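Local coordinates for acyl-CoA dehydrogenase family protein (Porphyromonas gingivalis, PDB 2OKU) that probably serves as the helical C-terminal domain of an FAD-dependent acyl-CoA dehydrogenase, and is paired as a dimer in the crystal, at residues Q32-A37 with V97-G102; A47-V52 with E70-A75; D62-R67 with R114-E119. All blocks are in the same frame, centred on the assembly; numbering follows the deposited sequence.

In the fold
The three longest helices of this C-terminal domain, 32-53, 58-87 and 92-115, pack as a bundle, and each contact joins a different pair. Contact 1 links 32-53 to 92-115, contact 2 links 32-53 to 58-87, and contact 3 links 58-87 to the end of 92-115 and the chain after it. Centres of contacts 1 and 2 lie about 16 Å apart, those of 2 and 3 about 12 Å, and those of 1 and 3 about 26 Å, on opposite sides of the chain's centre. Contact 2 touches both others: His-74 ND1 reaches Gly-102 CA at 3.9 Å, and Phe-51 CD1 reaches Arg-114 NH1 at 3.6 Å. Contacts 1 and 2 both also border the second subunit.

Contact 1 (Q32-A37 with V97-G102); sequences QPMKEA and VYLRYG
Met-34 and Leu-99 mark the closest backbone approach, with their CA atoms 7.7 Å apart. Residues 32-37 form the first turns of helix 32-53, residues 97-102 lie inside helix 92-115, and the two helices run in the same general direction along the chain. That sense is expected for the first and third members of an up-down bundle, since helix 58-87 returns between them in sequence. The separation is bridged entirely by side chains, without a hydrogen bond from one segment to the other.

Leu-99 is the centre of the contact, losing 79 Å² of surface to the facing segment. Its CB meets the terminal CE of the selenomethionine Met-34 at 4.1 Å. Met-34 gets there by being fully stretched: CG stands anti to the backbone N (chi1 -179°) and the chain stays extended beyond it, so that the methyl end slides alongside Leu-99, the two side chains passing in opposite directions. The fork of Leu-99 faces Ala-37 instead, whose CB lies 4.0 Å from CD2 and 4.1 Å from CD1, almost evenly between the two methyls. Leu-38 and Met-41 also pack on Leu-99, while Met-82 of helix 58-87 covers Met-34.

In one of its two conformers, and so tentatively, the Arg-100 guanidinium lays a face on Leu-99 CD2, which sits 3.8 Å from its plane; NH1 is hydrogen-bonded to Gln-103 OE1. Tyr-98, beside Leu-99, bonds through OH to His-74 ND1 of the second subunit.

With 155 Å² buried, methyl groups and the Leu-99 CB methylene make the contacts between the segments, which is consistent with dispersion and exclusion of water as the main source of attraction; no directional bond fixes the spacing of the two helices here.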
ATOM      1  N   GLN A  32     -11.407 -12.558   4.665  1.00 22.64           N
ATOM      2  CA  GLN A  32     -10.712 -13.476   5.549  1.00 22.59           C
ATOM      3  C   GLN A  32      -9.422 -14.059   4.924  1.00 22.45           C
ATOM      4  O   GLN A  32      -8.401 -14.142   5.594  1.00 21.23           O
ATOM      5  CB  GLN A  32     -11.663 -14.569   6.052  1.00 22.80           C
ATOM      6  CG  GLN A  32     -11.075 -15.529   7.086  1.00 24.24           C
ATOM      7  CD  GLN A  32     -10.678 -14.856   8.398  1.00 25.79           C
ATOM      8  OE1 GLN A  32     -11.323 -13.913   8.833  1.00 25.57           O
ATOM      9  NE2 GLN A  32      -9.613 -15.351   9.033  1.00 28.00           N
ATOM     10  N   PRO A  33      -9.463 -14.474   3.642  1.00 22.65           N
ATOM     11  CA  PRO A  33      -8.201 -14.944   3.050  1.00 22.12           C
ATOM     12  C   PRO A  33      -7.097 -13.891   3.070  1.00 22.01           C
ATOM     13  O   PRO A  33      -5.940 -14.223   3.376  1.00 20.08           O
ATOM     14  CB  PRO A  33      -8.603 -15.331   1.615  1.00 21.90           C
ATOM     15  CG  PRO A  33     -10.077 -15.709   1.749  1.00 23.32           C
ATOM     16  CD  PRO A  33     -10.595 -14.645   2.712  1.00 22.70           C
HETATM   17  N   MSE A  34      -7.444 -12.633   2.802  1.00 22.92           N
HETATM   18  CA  MSE A  34      -6.458 -11.583   2.861  1.00 24.14           C
HETATM   19  C   MSE A  34      -5.913 -11.424   4.276  1.00 22.08           C
HETATM   20  O   MSE A  34      -4.714 -11.269   4.448  1.00 20.14           O
HETATM   21  CB  MSE A  34      -6.984 -10.236   2.359  1.00 23.83           C
HETATM   22  CG  MSE A  34      -5.908  -9.163   2.410  1.00 24.61           C
HETATM   23 SE   MSE A  34      -6.527  -7.523   1.470  1.00 37.23          SE
HETATM   24  CE  MSE A  34      -4.784  -6.556   1.500  1.00 26.65           C
ATOM     25  N   LYS A  35      -6.788 -11.477   5.279  1.00 22.01           N
ATOM     26  CA  LYS A  35      -6.353 -11.388   6.667  1.00 22.48           C
ATOM     27  C   LYS A  35      -5.338 -12.503   7.027  1.00 21.99           C
ATOM     28  O   LYS A  35      -4.304 -12.248   7.669  1.00 20.80           O
ATOM     29  CB  LYS A  35      -7.572 -11.409   7.589  1.00 22.82           C
ATOM     30  CG  LYS A  35      -7.256 -11.323   9.037  1.00 23.99           C
ATOM     31  CD  LYS A  35      -8.544 -11.105   9.836  1.00 23.94           C
ATOM     32  CE  LYS A  35      -8.290 -11.133  11.268  1.00 25.27           C
ATOM     33  NZ  LYS A  35      -9.551 -11.175  12.061  1.00 22.55           N
ATOM     34  N   GLU A  36      -5.615 -13.726   6.584  1.00 21.05           N
ATOM     35  CA  GLU A  36      -4.735 -14.856   6.825  1.00 21.50           C
ATOM     36  C   GLU A  36      -3.406 -14.722   6.059  1.00 20.58           C
ATOM     37  O   GLU A  36      -2.345 -15.037   6.606  1.00 19.98           O
ATOM     38  CB  GLU A  36      -5.443 -16.175   6.487  1.00 21.71           C
ATOM     39  CG  GLU A  36      -6.602 -16.439   7.460  1.00 22.34           C
ATOM     40  CD  GLU A  36      -7.513 -17.610   7.077  1.00 25.07           C
ATOM     41  OE1 GLU A  36      -7.291 -18.246   6.022  1.00 29.20           O
ATOM     42  OE2 GLU A  36      -8.464 -17.876   7.853  1.00 26.72           O
ATOM     43  N   ALA A  37      -3.461 -14.239   4.827  1.00 20.21           N
ATOM     44  CA  ALA A  37      -2.224 -13.990   4.049  1.00 20.02           C
ATOM     45  C   ALA A  37      -1.338 -12.930   4.722  1.00 19.68           C
ATOM     46  O   ALA A  37      -0.118 -13.070   4.777  1.00 19.15           O
ATOM     47  CB  ALA A  37      -2.568 -13.554   2.629  1.00 20.27           C
ATOM     48  N   VAL A  97      -4.782  -7.098  -5.181  1.00 23.88           N
ATOM     49  CA  VAL A  97      -3.640  -6.947  -6.084  1.00 24.19           C
ATOM     50  C   VAL A  97      -2.414  -6.330  -5.373  1.00 23.38           C
ATOM     51  O   VAL A  97      -1.274  -6.789  -5.583  1.00 22.82           O
ATOM     52  CB  VAL A  97      -4.040  -6.174  -7.355  1.00 24.62           C
ATOM     53  CG1 VAL A  97      -2.803  -5.918  -8.251  1.00 25.18           C
ATOM     54  CG2 VAL A  97      -5.106  -6.983  -8.120  1.00 25.77           C
ATOM     55  N   TYR A  98      -2.627  -5.311  -4.528  1.00 21.80           N
ATOM     56  CA  TYR A  98      -1.550  -4.768  -3.709  1.00 22.58           C
ATOM     57  C   TYR A  98      -0.955  -5.857  -2.796  1.00 21.79           C
ATOM     58  O   TYR A  98       0.235  -5.874  -2.589  1.00 22.28           O
ATOM     59  CB  TYR A  98      -1.987  -3.559  -2.869  1.00 22.67           C
ATOM     60  CG  TYR A  98      -1.904  -2.205  -3.595  1.00 22.71           C
ATOM     61  CD1 TYR A  98      -2.781  -1.885  -4.646  1.00 23.98           C
ATOM     62  CD2 TYR A  98      -0.930  -1.278  -3.255  1.00 24.74           C
ATOM     63  CE1 TYR A  98      -2.699  -0.672  -5.296  1.00 24.28           C
ATOM     64  CE2 TYR A  98      -0.840  -0.071  -3.902  1.00 23.85           C
ATOM     65  CZ  TYR A  98      -1.731   0.239  -4.911  1.00 23.92           C
ATOM     66  OH  TYR A  98      -1.595   1.447  -5.553  1.00 24.25           O
ATOM     67  N   LEU A  99      -1.791  -6.757  -2.266  1.00 22.32           N
ATOM     68  CA  LEU A  99      -1.295  -7.913  -1.479  1.00 21.76           C
ATOM     69  C   LEU A  99      -0.261  -8.741  -2.263  1.00 20.55           C
ATOM     70  O   LEU A  99       0.754  -9.134  -1.716  1.00 19.89           O
ATOM     71  CB  LEU A  99      -2.458  -8.810  -1.048  1.00 22.01           C
ATOM     72  CG  LEU A  99      -2.113 -10.168  -0.385  1.00 23.07           C
ATOM     73  CD1 LEU A  99      -1.685  -9.916   1.044  1.00 25.60           C
ATOM     74  CD2 LEU A  99      -3.310 -11.134  -0.406  1.00 24.62           C
ATOM     75  N   ARG A 100      -0.533  -8.964  -3.550  0.50 20.17           N
ATOM     76  CA  ARG A 100       0.349  -9.754  -4.415  0.50 20.58           C
ATOM     77  C   ARG A 100       1.683  -9.062  -4.572  0.50 20.36           C
ATOM     78  O   ARG A 100       2.720  -9.697  -4.518  0.50 20.46           O
ATOM     79  CB  ARG A 100      -0.279  -9.954  -5.802  0.50 20.34           C
ATOM     80  CG  ARG A 100      -1.650 -10.619  -5.778  0.50 20.57           C
ATOM     81  CD  ARG A 100      -1.646 -11.821  -4.857  0.50 20.31           C
ATOM     82  NE  ARG A 100      -2.977 -12.322  -4.559  0.50 21.08           N
ATOM     83  CZ  ARG A 100      -3.213 -13.277  -3.673  0.50 20.24           C
ATOM     84  NH1 ARG A 100      -2.213 -13.827  -2.993  0.50 18.07           N
ATOM     85  NH2 ARG A 100      -4.453 -13.674  -3.455  0.50 22.55           N
ATOM     86  N   TYR A 101       1.624  -7.753  -4.762  1.00 20.78           N
ATOM     87  CA  TYR A 101       2.811  -6.916  -4.838  1.00 20.71           C
ATOM     88  C   TYR A 101       3.646  -7.049  -3.569  1.00 19.21           C
ATOM     89  O   TYR A 101       4.836  -7.320  -3.640  1.00 19.92           O
ATOM     90  CB  TYR A 101       2.412  -5.474  -5.051  1.00 21.94           C
ATOM     91  CG  TYR A 101       3.565  -4.500  -5.106  1.00 21.75           C
ATOM     92  CD1 TYR A 101       4.332  -4.357  -6.247  1.00 25.41           C
ATOM     93  CD2 TYR A 101       3.897  -3.745  -4.002  1.00 24.49           C
ATOM     94  CE1 TYR A 101       5.413  -3.449  -6.284  1.00 24.93           C
ATOM     95  CE2 TYR A 101       4.958  -2.870  -4.019  1.00 24.68           C
ATOM     96  CZ  TYR A 101       5.706  -2.707  -5.158  1.00 25.61           C
ATOM     97  OH  TYR A 101       6.760  -1.792  -5.135  1.00 26.26           O
ATOM     98  N   GLY A 102       2.998  -6.894  -2.415  1.00 18.94           N
ATOM     99  CA  GLY A 102       3.676  -7.021  -1.143  1.00 18.72           C
ATOM    100  C   GLY A 102       4.268  -8.403  -0.968  1.00 18.11           C
ATOM    101  O   GLY A 102       5.383  -8.551  -0.501  1.00 18.61           O
TER

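Contact 2 (A47-V52 with E70-A75); sequences ALIAFV and EMTAHA
An antiparallel helical hairpin, part of the bundle expected for an acyl-CoA dehydrogenase C-terminal domain, brings Leu-48 and Ile-49 of helix 32-53 against Met-71 and Thr-72 of helix 58-87. The short connection after residue 53 reverses the chain, and the nearest CA atoms, those of Leu-48 and Met-71, are 8.2 Å apart. All four touching residues are buried.

Leu-48 points its CD2 methyl at the side of the selenomethionine Met-71, whose SE is 3.9 Å and whose CG is 4.0 Å from that methyl. The two side chains cross at about a right angle; the bend of Met-71 at its second torsion (chi2 77°) carries the selenium across the leucine methyl. Ile-9 of helix 7-11 packs against both Ile-49 and Thr-72, covering the hairpin from a third helix. Leu-68, on the same helix as Met-71, also packs on Leu-48, and Asp-110 adds helix 92-115.

Thr-72 turns its hydroxyl, rather than its methyl, to the isoleucine. That buried oxygen is satisfied by a hydrogen bond to Leu-68 O one turn back; its contact with the isoleucine is van der Waals, Ile-49 CD1 lying 3.7 Å from Thr-72 OG1.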
ATOM      1  N   ALA A  47      10.360 -13.561  11.206  1.00 20.66           N
ATOM      2  CA  ALA A  47      11.320 -14.660  11.047  1.00 20.81           C
ATOM      3  C   ALA A  47      12.589 -14.160  10.372  1.00 20.45           C
ATOM      4  O   ALA A  47      13.678 -14.533  10.771  1.00 21.10           O
ATOM      5  CB  ALA A  47      10.717 -15.815  10.259  1.00 20.93           C
ATOM      6  N   LEU A  48      12.454 -13.308   9.363  1.00 20.10           N
ATOM      7  CA  LEU A  48      13.639 -12.777   8.647  1.00 20.34           C
ATOM      8  C   LEU A  48      14.466 -11.847   9.545  1.00 20.36           C
ATOM      9  O   LEU A  48      15.688 -11.899   9.542  1.00 19.94           O
ATOM     10  CB  LEU A  48      13.244 -12.047   7.360  1.00 20.12           C
ATOM     11  CG  LEU A  48      14.433 -11.679   6.467  1.00 20.31           C
ATOM     12  CD1 LEU A  48      15.096 -12.961   5.904  1.00 18.57           C
ATOM     13  CD2 LEU A  48      13.998 -10.730   5.325  1.00 20.90           C
ATOM     14  N   ILE A  49      13.783 -11.018  10.337  1.00 20.75           N
ATOM     15  CA  ILE A  49      14.476 -10.181  11.316  1.00 21.23           C
ATOM     16  C   ILE A  49      15.287 -11.055  12.271  1.00 21.50           C
ATOM     17  O   ILE A  49      16.460 -10.754  12.498  1.00 21.94           O
ATOM     18  CB  ILE A  49      13.487  -9.286  12.098  1.00 20.73           C
ATOM     19  CG1 ILE A  49      12.920  -8.244  11.130  1.00 21.42           C
ATOM     20  CG2 ILE A  49      14.181  -8.631  13.341  1.00 20.39           C
ATOM     21  CD1 ILE A  49      11.628  -7.507  11.606  1.00 21.21           C
ATOM     22  N   ALA A  50      14.667 -12.125  12.799  1.00 21.67           N
ATOM     23  CA  ALA A  50      15.350 -13.103  13.681  1.00 22.24           C
ATOM     24  C   ALA A  50      16.537 -13.764  12.997  1.00 22.18           C
ATOM     25  O   ALA A  50      17.596 -13.935  13.615  1.00 22.73           O
ATOM     26  CB  ALA A  50      14.377 -14.175  14.186  1.00 21.43           C
ATOM     27  N   PHE A  51      16.357 -14.152  11.742  1.00 22.14           N
ATOM     28  CA  PHE A  51      17.443 -14.735  10.947  1.00 23.39           C
ATOM     29  C   PHE A  51      18.694 -13.844  10.965  1.00 23.92           C
ATOM     30  O   PHE A  51      19.820 -14.343  11.121  1.00 24.69           O
ATOM     31  CB  PHE A  51      16.984 -15.035   9.512  1.00 23.58           C
ATOM     32  CG  PHE A  51      18.098 -15.423   8.588  1.00 22.96           C
ATOM     33  CD1 PHE A  51      18.513 -16.743   8.504  1.00 25.53           C
ATOM     34  CD2 PHE A  51      18.753 -14.470   7.833  1.00 23.43           C
ATOM     35  CE1 PHE A  51      19.572 -17.114   7.653  1.00 26.08           C
ATOM     36  CE2 PHE A  51      19.793 -14.818   6.987  1.00 24.89           C
ATOM     37  CZ  PHE A  51      20.206 -16.134   6.888  1.00 25.90           C
ATOM     38  N   VAL A  52      18.496 -12.541  10.817  1.00 23.66           N
ATOM     39  CA  VAL A  52      19.603 -11.568  10.798  1.00 24.31           C
ATOM     40  C   VAL A  52      20.134 -11.258  12.214  1.00 25.26           C
ATOM     41  O   VAL A  52      21.347 -11.369  12.464  1.00 26.48           O
ATOM     42  CB  VAL A  52      19.200 -10.236  10.097  1.00 23.44           C
ATOM     43  CG1 VAL A  52      20.330  -9.195  10.201  1.00 22.57           C
ATOM     44  CG2 VAL A  52      18.816 -10.471   8.609  1.00 19.59           C
ATOM     45  N   GLU A  70      11.749  -2.557   5.013  1.00 19.74           N
ATOM     46  CA  GLU A  70      10.876  -2.849   3.888  1.00 21.07           C
ATOM     47  C   GLU A  70      10.024  -4.102   4.093  1.00 19.85           C
ATOM     48  O   GLU A  70       8.833  -4.099   3.795  1.00 19.27           O
ATOM     49  CB  GLU A  70      11.685  -3.015   2.620  1.00 22.02           C
ATOM     50  CG  GLU A  70      12.311  -1.745   2.134  1.00 25.25           C
ATOM     51  CD  GLU A  70      13.151  -2.025   0.888  1.00 28.72           C
ATOM     52  OE1 GLU A  70      12.615  -2.709  -0.053  1.00 34.75           O
ATOM     53  OE2 GLU A  70      14.315  -1.575   0.875  1.00 36.68           O
HETATM   54  N   MSE A  71      10.657  -5.158   4.604  1.00 19.78           N
HETATM   55  CA  MSE A  71       9.990  -6.419   4.868  1.00 20.20           C
HETATM   56  C   MSE A  71       8.801  -6.177   5.808  1.00 19.80           C
HETATM   57  O   MSE A  71       7.685  -6.687   5.606  1.00 20.77           O
HETATM   58  CB  MSE A  71      10.997  -7.397   5.490  1.00 20.45           C
HETATM   59  CG  MSE A  71      10.482  -8.798   5.636  1.00 22.68           C
HETATM   60 SE   MSE A  71      10.535  -9.690   3.850  1.00 29.99          SE
HETATM   61  CE  MSE A  71       9.768 -11.425   4.466  1.00 23.72           C
ATOM     62  N   THR A  72       9.033  -5.355   6.826  1.00 18.62           N
ATOM     63  CA  THR A  72       7.991  -4.983   7.753  1.00 18.24           C
ATOM     64  C   THR A  72       6.907  -4.109   7.120  1.00 18.12           C
ATOM     65  O   THR A  72       5.710  -4.330   7.374  1.00 18.16           O
ATOM     66  CB  THR A  72       8.607  -4.280   9.012  1.00 18.69           C
ATOM     67  OG1 THR A  72       9.580  -5.157   9.622  1.00 19.79           O
ATOM     68  CG2 THR A  72       7.504  -3.948  10.016  1.00 18.53           C
ATOM     69  N   ALA A  73       7.327  -3.101   6.357  1.00 18.17           N
ATOM     70  CA  ALA A  73       6.436  -2.178   5.662  1.00 18.63           C
ATOM     71  C   ALA A  73       5.407  -2.931   4.806  1.00 18.75           C
ATOM     72  O   ALA A  73       4.206  -2.601   4.801  1.00 19.43           O
ATOM     73  CB  ALA A  73       7.252  -1.184   4.788  1.00 19.27           C
ATOM     74  N   HIS A  74       5.843  -3.965   4.088  1.00 18.68           N
ATOM     75  CA  HIS A  74       4.901  -4.725   3.250  1.00 18.94           C
ATOM     76  C   HIS A  74       3.754  -5.312   4.079  1.00 19.51           C
ATOM     77  O   HIS A  74       2.570  -5.232   3.681  1.00 19.58           O
ATOM     78  CB  HIS A  74       5.619  -5.802   2.418  1.00 18.68           C
ATOM     79  CG  HIS A  74       6.540  -5.226   1.402  1.00 18.24           C
ATOM     80  ND1 HIS A  74       6.101  -4.367   0.421  1.00 17.81           N
ATOM     81  CD2 HIS A  74       7.876  -5.343   1.241  1.00 19.99           C
ATOM     82  CE1 HIS A  74       7.141  -3.955  -0.287  1.00 18.91           C
ATOM     83  NE2 HIS A  74       8.226  -4.563   0.167  1.00 18.20           N
ATOM     84  N   ALA A  75       4.085  -5.887   5.236  1.00 18.99           N
ATOM     85  CA  ALA A  75       3.065  -6.410   6.141  1.00 19.99           C
ATOM     86  C   ALA A  75       2.158  -5.335   6.732  1.00 19.83           C
ATOM     87  O   ALA A  75       0.947  -5.529   6.774  1.00 20.26           O
ATOM     88  CB  ALA A  75       3.716  -7.243   7.275  1.00 20.45           C
TER

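Contact 3 (D62-R67 with R114-E119)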
ATOM      1  N   ASP A  62      23.406  -3.718  10.104  1.00 24.06           N
ATOM      2  CA  ASP A  62      23.450  -2.414   9.484  1.00 24.29           C
ATOM      3  C   ASP A  62      23.243  -2.493   7.969  1.00 23.84           C
ATOM      4  O   ASP A  62      22.544  -1.668   7.367  1.00 24.32           O
ATOM      5  CB  ASP A  62      24.801  -1.754   9.786  1.00 25.47           C
ATOM      6  CG  ASP A  62      24.974  -1.428  11.249  1.00 30.29           C
ATOM      7  OD1 ASP A  62      23.961  -1.389  12.001  1.00 36.53           O
ATOM      8  OD2 ASP A  62      26.135  -1.224  11.665  1.00 36.29           O
ATOM      9  N   PHE A  63      23.862  -3.489   7.344  1.00 23.50           N
ATOM     10  CA  PHE A  63      23.749  -3.683   5.885  1.00 22.57           C
ATOM     11  C   PHE A  63      22.307  -4.049   5.453  1.00 21.70           C
ATOM     12  O   PHE A  63      21.815  -3.589   4.419  1.00 21.90           O
ATOM     13  CB  PHE A  63      24.728  -4.771   5.450  1.00 22.48           C
ATOM     14  CG  PHE A  63      24.647  -5.105   4.013  1.00 22.78           C
ATOM     15  CD1 PHE A  63      25.117  -4.217   3.047  1.00 23.13           C
ATOM     16  CD2 PHE A  63      24.097  -6.320   3.606  1.00 23.03           C
ATOM     17  CE1 PHE A  63      25.029  -4.540   1.685  1.00 24.88           C
ATOM     18  CE2 PHE A  63      23.994  -6.648   2.255  1.00 23.36           C
ATOM     19  CZ  PHE A  63      24.463  -5.766   1.288  1.00 23.98           C
ATOM     20  N   GLN A  64      21.661  -4.896   6.251  1.00 20.98           N
ATOM     21  CA  GLN A  64      20.325  -5.414   5.960  1.00 20.65           C
ATOM     22  C   GLN A  64      19.212  -4.575   6.550  1.00 20.99           C
ATOM     23  O   GLN A  64      18.033  -4.871   6.331  1.00 20.60           O
ATOM     24  CB  GLN A  64      20.189  -6.841   6.490  1.00 20.19           C
ATOM     25  CG  GLN A  64      21.197  -7.874   5.965  1.00 19.85           C
ATOM     26  CD  GLN A  64      21.110  -8.142   4.468  1.00 20.59           C
ATOM     27  OE1 GLN A  64      20.645  -7.303   3.693  1.00 20.35           O
ATOM     28  NE2 GLN A  64      21.607  -9.315   4.046  1.00 22.19           N
ATOM     29  N   ALA A  65      19.560  -3.532   7.300  1.00 20.86           N
ATOM     30  CA  ALA A  65      18.550  -2.712   8.009  1.00 21.06           C
ATOM     31  C   ALA A  65      17.395  -2.218   7.157  1.00 21.43           C
ATOM     32  O   ALA A  65      16.231  -2.422   7.514  1.00 20.66           O
ATOM     33  CB  ALA A  65      19.215  -1.515   8.760  1.00 20.48           C
ATOM     34  N   ARG A  66      17.694  -1.569   6.040  1.00 21.55           N
ATOM     35  CA  ARG A  66      16.654  -1.041   5.177  1.00 23.64           C
ATOM     36  C   ARG A  66      15.760  -2.164   4.620  1.00 21.57           C
ATOM     37  O   ARG A  66      14.549  -1.986   4.514  1.00 20.42           O
ATOM     38  CB  ARG A  66      17.247  -0.248   4.047  1.00 24.88           C
ATOM     39  CG  ARG A  66      16.237   0.310   3.115  1.00 28.51           C
ATOM     40  CD  ARG A  66      16.892   0.947   1.915  1.00 32.64           C
ATOM     41  NE  ARG A  66      17.625   2.168   2.239  1.00 40.24           N
ATOM     42  CZ  ARG A  66      18.149   2.969   1.310  1.00 43.52           C
ATOM     43  NH1 ARG A  66      18.008   2.656   0.018  1.00 46.79           N
ATOM     44  NH2 ARG A  66      18.798   4.086   1.658  1.00 43.96           N
ATOM     45  N   ARG A  67      16.344  -3.319   4.292  1.00 20.60           N
ATOM     46  CA  ARG A  67      15.530  -4.477   3.842  1.00 21.61           C
ATOM     47  C   ARG A  67      14.586  -5.014   4.932  1.00 20.41           C
ATOM     48  O   ARG A  67      13.450  -5.417   4.645  1.00 20.50           O
ATOM     49  CB  ARG A  67      16.431  -5.602   3.329  1.00 21.02           C
ATOM     50  CG  ARG A  67      17.012  -5.286   1.999  1.00 22.34           C
ATOM     51  CD  ARG A  67      17.984  -6.360   1.552  1.00 24.56           C
ATOM     52  NE  ARG A  67      18.676  -5.802   0.450  1.00 28.57           N
ATOM     53  CZ  ARG A  67      19.895  -5.249   0.463  1.00 25.27           C
ATOM     54  NH1 ARG A  67      20.701  -5.234   1.508  1.00 25.20           N
ATOM     55  NH2 ARG A  67      20.309  -4.738  -0.643  1.00 26.03           N
ATOM     56  N   ARG A 114      18.462 -14.213   3.003  1.00 21.83           N
ATOM     57  CA  ARG A 114      18.802 -15.577   3.398  1.00 22.60           C
ATOM     58  C   ARG A 114      19.960 -16.193   2.590  1.00 23.16           C
ATOM     59  O   ARG A 114      20.664 -17.065   3.097  1.00 25.03           O
ATOM     60  CB  ARG A 114      17.547 -16.456   3.354  1.00 22.61           C
ATOM     61  CG  ARG A 114      16.585 -16.116   4.513  1.00 21.89           C
ATOM     62  CD  ARG A 114      15.331 -16.987   4.495  1.00 23.10           C
ATOM     63  NE  ARG A 114      14.394 -16.548   5.529  1.00 20.90           N
ATOM     64  CZ  ARG A 114      14.452 -16.935   6.799  1.00 23.52           C
ATOM     65  NH1 ARG A 114      15.381 -17.794   7.191  1.00 23.88           N
ATOM     66  NH2 ARG A 114      13.558 -16.492   7.671  1.00 22.19           N
ATOM     67  N   ALA A 115      20.148 -15.743   1.359  1.00 24.15           N
ATOM     68  CA  ALA A 115      21.240 -16.232   0.503  1.00 24.38           C
ATOM     69  C   ALA A 115      22.535 -15.439   0.707  1.00 25.14           C
ATOM     70  O   ALA A 115      23.596 -15.843   0.248  1.00 24.34           O
ATOM     71  CB  ALA A 115      20.833 -16.204  -0.935  1.00 24.31           C
ATOM     72  N   PHE A 116      22.451 -14.310   1.397  1.00 25.32           N
ATOM     73  CA  PHE A 116      23.582 -13.398   1.491  1.00 26.09           C
ATOM     74  C   PHE A 116      24.671 -13.970   2.396  1.00 26.64           C
ATOM     75  O   PHE A 116      24.404 -14.399   3.501  1.00 27.05           O
ATOM     76  CB  PHE A 116      23.120 -12.023   1.998  1.00 24.89           C
ATOM     77  CG  PHE A 116      24.207 -10.996   2.018  1.00 24.70           C
ATOM     78  CD1 PHE A 116      24.611 -10.380   0.845  1.00 25.01           C
ATOM     79  CD2 PHE A 116      24.843 -10.655   3.203  1.00 23.46           C
ATOM     80  CE1 PHE A 116      25.651  -9.423   0.849  1.00 24.88           C
ATOM     81  CE2 PHE A 116      25.876  -9.691   3.216  1.00 23.88           C
ATOM     82  CZ  PHE A 116      26.273  -9.084   2.036  1.00 23.79           C
ATOM     83  N   ARG A 117      25.906 -13.981   1.920  1.00 27.83           N
ATOM     84  CA  ARG A 117      27.027 -14.450   2.744  1.00 28.72           C
ATOM     85  C   ARG A 117      27.651 -13.250   3.464  1.00 28.51           C
ATOM     86  O   ARG A 117      28.107 -12.315   2.803  1.00 27.67           O
ATOM     87  CB  ARG A 117      28.066 -15.146   1.868  1.00 29.76           C
ATOM     88  CG  ARG A 117      27.508 -16.226   0.910  1.00 31.56           C
ATOM     89  CD  ARG A 117      28.644 -17.030   0.233  1.00 34.33           C
ATOM     90  NE  ARG A 117      29.693 -17.360   1.210  1.00 40.47           N
ATOM     91  CZ  ARG A 117      30.890 -16.768   1.308  1.00 42.51           C
ATOM     92  NH1 ARG A 117      31.263 -15.804   0.452  1.00 44.03           N
ATOM     93  NH2 ARG A 117      31.735 -17.157   2.263  1.00 41.82           N
ATOM     94  N   PRO A 118      27.658 -13.247   4.811  1.00 28.53           N
ATOM     95  CA  PRO A 118      28.195 -12.137   5.612  1.00 28.63           C
ATOM     96  C   PRO A 118      29.659 -11.775   5.301  1.00 28.63           C
ATOM     97  O   PRO A 118      30.045 -10.609   5.415  1.00 27.43           O
ATOM     98  CB  PRO A 118      28.054 -12.656   7.036  1.00 29.12           C
ATOM     99  CG  PRO A 118      26.852 -13.524   6.957  1.00 29.83           C
ATOM    100  CD  PRO A 118      27.067 -14.276   5.685  1.00 29.36           C
ATOM    101  N   GLU A 119      30.417 -12.776   4.856  1.00 28.58           N
ATOM    102  CA  GLU A 119      31.792 -12.618   4.373  1.00 29.28           C
ATOM    103  C   GLU A 119      31.930 -11.621   3.204  1.00 28.57           C
ATOM    104  O   GLU A 119      33.038 -11.150   2.905  1.00 28.03           O
ATOM    105  CB  GLU A 119      32.352 -13.993   3.940  1.00 29.91           C
ATOM    106  CG  GLU A 119      32.373 -15.071   5.050  1.00 33.37           C
ATOM    107  CD  GLU A 119      30.970 -15.530   5.510  1.00 38.66           C
ATOM    108  OE1 GLU A 119      30.058 -15.637   4.656  1.00 38.83           O
ATOM    109  OE2 GLU A 119      30.782 -15.764   6.737  1.00 44.29           O
TER
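Phe-63 is the first residue of helix 58-87 here to reach Phe-116, which lies in the loop just beyond helix 92-115. A chi1 of 177° places its ring opposite the backbone N and beside the carbonyl carbon, carrying it toward Phe-116, which arrives from the opposite direction. The rings form an offset stack, with centroids 4.7 Å apart and planes at 24°. Phe-63 CE2 lies over one face of the Phe-116 ring, displaced toward its rim, and comes to 3.3 Å from Phe-116 CZ and 3.5 Å from Phe-116 CE1. The separations are close for aromatic carbons; the displacement of CE2 toward the rim shows that the rings overlap by their margins.

Gln-64 follows, in the turn whose kink shows at Arg-66 and Arg-67, where neither N is bonded to the turn before. Bent at its second torsion, it brings NE2 to 3.6 Å from Phe-116 CD2 and 3.7 Å from Phe-116 CB. Amide and ring planes are 71° apart, and no hydrogen bond spans the segments. The other end of the amide is held within the helix: Arg-67 NH1 donates to Gln-64 OE1 at 3.0 Å, through a bent bond tilted from the carbonyl plane.

Arg-67 closes the segment. Its NH1 also lies 3.6 Å above the Phe-63 ring plane, offset toward the rim, on the side opposite Phe-116. Beyond the two segments, Tyr-112 packs on Phe-63 and Arg-67, and Leu-121 touches both phenylalanines.

The chemistry is therefore mainly aromatic, with the Gln-64 amide beside one ring and Arg-67 NH1 behind the other. The arginine bond probably helps set the turn of the amide, OE1 toward Arg-67 and NE2 toward Phe-116, while the phenylalanine pair ties the chain following helix 92-115 to helix 58-87 at this partly buried end of the bundle.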